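Long-range contact in Trypsin/chymotrypsin inhibitor (Alocasia macrorrhizos, PDB 5YCZ), which inhibits the serine proteases trypsin and alpha-chymotrypsin as a Kunitz-type inhibitor from a plant tuber: residues Pro40-Gln45 / Ala96-Thr101. Residues are numbered along the deposited sequence; the frame is centred on the assembly and turned at random.
Sequences PLNVAQ and AGFVTT
Asn-42 meets Val-99, Phe-98 and Thr-100 in turn, and its side chain illustrates how two strands whose N-to-C directions differ by 119° can be joined largely by side chains. CB of Asn-42 lies 3.6 Å from the carbonyl O of Val-99. Because CG stands anti to the carbonyl carbon (chi1 -56°), the amide reaches the rim of the Phe-98 ring, its plane turned 64° from that of the ring. Asn-42 CG lies 3.3 Å from CE1 of Phe-98. Asn-42 OD1 comes to the ring edge, 3.2 Å from CE1 of Phe-98, while ND2 passes beside CE1 and CZ. The same Asn-42 OD1 accepts a hydrogen bond from Thr-100 OG1 at 2.8 Å, the hydroxyl lying in the amide plane; bond and ring edge together should restrict rotation of the amide.

A second threonine hydroxyl, one residue along, instead reaches the backbone: Thr-101 OG1 donates to Leu-41 O at 2.7 Å, in the carbonyl plane and on a lone pair, and also touches CB of Pro-40, which follows a cis peptide bond. Between the backbones, Val-43 N donates to Val-99 O (3.0 Å), and a water lies within hydrogen-bonding distance of both that oxygen and Val-43 O. Inward, Val-43 and Val-99 lie side by side, CG2 of Val-43 3.6 Å from CG1 of Val-99; Trp-90 and Leu-166 also touch Val-43, and Phe-92 touches Val-99.

The contact thus joins strand 42-45, which lies between strands 30-33 and 164-168, to the 91-93/98-100 hairpin, a crossing of strands from separate sheets within the beta-trefoil fold of Kunitz-type inhibitors.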
ATOM      1  N   PRO A  40      -2.300 -13.621   8.461  1.00 28.84           N
ATOM      2  CA  PRO A  40      -2.509 -12.298   7.860  1.00 29.71           C
ATOM      3  C   PRO A  40      -3.952 -11.822   7.967  1.00 24.61           C
ATOM      4  O   PRO A  40      -4.826 -12.614   8.305  1.00 20.76           O
ATOM      5  CB  PRO A  40      -2.126 -12.510   6.381  1.00 23.14           C
ATOM      6  CG  PRO A  40      -1.979 -13.989   6.194  1.00 26.37           C
ATOM      7  CD  PRO A  40      -2.446 -14.678   7.451  1.00 22.52           C
ATOM      8  N   LEU A  41      -4.173 -10.535   7.710  1.00 22.10           N
ATOM      9  CA  LEU A  41      -5.521 -10.017   7.560  1.00 22.60           C
ATOM     10  C   LEU A  41      -6.140 -10.560   6.281  1.00 19.86           C
ATOM     11  O   LEU A  41      -5.441 -10.832   5.298  1.00 19.09           O
ATOM     12  CB  LEU A  41      -5.510  -8.489   7.526  1.00 17.58           C
ATOM     13  CG  LEU A  41      -4.590  -7.828   8.555  1.00 20.03           C
ATOM     14  CD1 LEU A  41      -4.753  -6.337   8.467  1.00 21.41           C
ATOM     15  CD2 LEU A  41      -4.931  -8.306   9.954  1.00 23.69           C
ATOM     16  N   ASN A  42      -7.462 -10.737   6.312  1.00 16.23           N
ATOM     17  CA  ASN A  42      -8.262 -11.065   5.140  1.00 18.76           C
ATOM     18  C   ASN A  42      -9.096  -9.861   4.721  1.00 17.60           C
ATOM     19  O   ASN A  42      -9.379  -8.963   5.517  1.00 15.54           O
ATOM     20  CB  ASN A  42      -9.197 -12.254   5.412  1.00 16.75           C
ATOM     21  CG  ASN A  42      -8.466 -13.461   5.886  1.00 16.98           C
ATOM     22  OD1 ASN A  42      -7.454 -13.859   5.308  1.00 22.38           O
ATOM     23  ND2 ASN A  42      -8.958 -14.059   6.953  1.00 18.50           N
ATOM     24  N   VAL A  43      -9.516  -9.861   3.462  1.00 19.25           N
ATOM     25  CA  VAL A  43     -10.437  -8.840   2.981  1.00 18.01           C
ATOM     26  C   VAL A  43     -11.834  -9.145   3.503  1.00 17.57           C
ATOM     27  O   VAL A  43     -12.329 -10.271   3.377  1.00 17.80           O
ATOM     28  CB  VAL A  43     -10.396  -8.763   1.451  1.00 19.11           C
ATOM     29  CG1 VAL A  43     -11.261  -7.607   0.928  1.00 18.71           C
ATOM     30  CG2 VAL A  43      -8.960  -8.522   1.042  1.00 18.60           C
ATOM     31  N   ALA A  44     -12.467  -8.144   4.112  1.00 20.12           N
ATOM     32  CA  ALA A  44     -13.748  -8.313   4.787  1.00 21.97           C
ATOM     33  C   ALA A  44     -14.647  -7.120   4.499  1.00 20.50           C
ATOM     34  O   ALA A  44     -14.170  -6.024   4.207  1.00 25.63           O
ATOM     35  CB  ALA A  44     -13.572  -8.460   6.305  1.00 18.80           C
ATOM     36  N   GLN A  45     -15.956  -7.333   4.593  1.00 18.70           N
ATOM     37  CA  GLN A  45     -16.905  -6.229   4.523  1.00 22.72           C
ATOM     38  C   GLN A  45     -17.061  -5.608   5.905  1.00 23.99           C
ATOM     39  O   GLN A  45     -17.418  -6.304   6.866  1.00 28.71           O
ATOM     40  CB  GLN A  45     -18.272  -6.689   3.997  1.00 24.88           C
ATOM     41  CG  GLN A  45     -19.377  -5.639   4.149  1.00 23.44           C
ATOM     42  CD  GLN A  45     -20.694  -6.008   3.474  1.00 25.02           C
ATOM     43  OE1 GLN A  45     -21.471  -6.846   3.965  1.00 20.70           O
ATOM     44  NE2 GLN A  45     -20.970  -5.343   2.352  1.00 24.55           N
ATOM     45  N   ALA A  96      -8.396 -21.782   1.355  1.00 28.98           N
ATOM     46  CA  ALA A  96      -9.417 -21.240   2.242  1.00 24.79           C
ATOM     47  C   ALA A  96     -10.657 -20.749   1.504  1.00 22.51           C
ATOM     48  O   ALA A  96     -11.741 -20.699   2.098  1.00 25.80           O
ATOM     49  CB  ALA A  96      -8.840 -20.099   3.078  1.00 25.67           C
ATOM     50  N   GLY A  97     -10.540 -20.396   0.232  1.00 23.04           N
ATOM     51  CA  GLY A  97     -11.714 -20.013  -0.517  1.00 20.68           C
ATOM     52  C   GLY A  97     -12.146 -18.568  -0.383  1.00 23.93           C
ATOM     53  O   GLY A  97     -13.262 -18.247  -0.818  1.00 24.93           O
ATOM     54  N   PHE A  98     -11.304 -17.679   0.185  1.00 22.50           N
ATOM     55  CA  PHE A  98     -11.608 -16.246   0.286  1.00 21.53           C
ATOM     56  C   PHE A  98     -10.370 -15.440  -0.096  1.00 18.21           C
ATOM     57  O   PHE A  98      -9.342 -15.993  -0.477  1.00 20.37           O
ATOM     58  CB  PHE A  98     -12.142 -15.848   1.685  1.00 17.10           C
ATOM     59  CG  PHE A  98     -11.322 -16.359   2.859  1.00 17.71           C
ATOM     60  CD1 PHE A  98     -10.137 -15.751   3.214  1.00 18.54           C
ATOM     61  CD2 PHE A  98     -11.775 -17.407   3.644  1.00 19.13           C
ATOM     62  CE1 PHE A  98      -9.392 -16.208   4.304  1.00 22.25           C
ATOM     63  CE2 PHE A  98     -11.032 -17.862   4.747  1.00 19.10           C
ATOM     64  CZ  PHE A  98      -9.843 -17.267   5.069  1.00 18.62           C
ATOM     65  N   VAL A  99     -10.458 -14.119   0.018  1.00 18.82           N
ATOM     66  CA  VAL A  99      -9.368 -13.225  -0.380  1.00 22.76           C
ATOM     67  C   VAL A  99      -8.548 -12.825   0.841  1.00 17.64           C
ATOM     68  O   VAL A  99      -9.096 -12.359   1.848  1.00 18.97           O
ATOM     69  CB  VAL A  99      -9.901 -11.985  -1.113  1.00 19.26           C
ATOM     70  CG1 VAL A  99      -8.735 -11.107  -1.524  1.00 19.27           C
ATOM     71  CG2 VAL A  99     -10.727 -12.410  -2.323  1.00 14.18           C
ATOM     72  N   THR A 100      -7.232 -13.013   0.756  1.00 18.43           N
ATOM     73  CA  THR A 100      -6.343 -12.699   1.867  1.00 18.31           C
ATOM     74  C   THR A 100      -5.263 -11.767   1.351  1.00 18.10           C
ATOM     75  O   THR A 100      -5.365 -11.262   0.229  1.00 18.53           O
ATOM     76  CB  THR A 100      -5.746 -13.960   2.492  1.00 17.30           C
ATOM     77  OG1 THR A 100      -5.126 -13.630   3.743  1.00 17.78           O
ATOM     78  CG2 THR A 100      -4.713 -14.564   1.577  1.00 17.43           C
ATOM     79  N   THR A 101      -4.237 -11.526   2.140  1.00 20.61           N
ATOM     80  CA  THR A 101      -3.248 -10.532   1.775  1.00 20.08           C
ATOM     81  C   THR A 101      -1.953 -11.226   1.395  1.00 19.57           C
ATOM     82  O   THR A 101      -1.911 -12.451   1.230  1.00 20.27           O
ATOM     83  CB  THR A 101      -3.077  -9.532   2.922  1.00 22.14           C
ATOM     84  OG1 THR A 101      -3.064 -10.237   4.170  1.00 25.22           O
ATOM     85  CG2 THR A 101      -4.255  -8.558   2.934  1.00 21.85           C
TER
HETATM   86  O   HOH W   1     -12.116 -12.488   2.021  1.00 16.24           O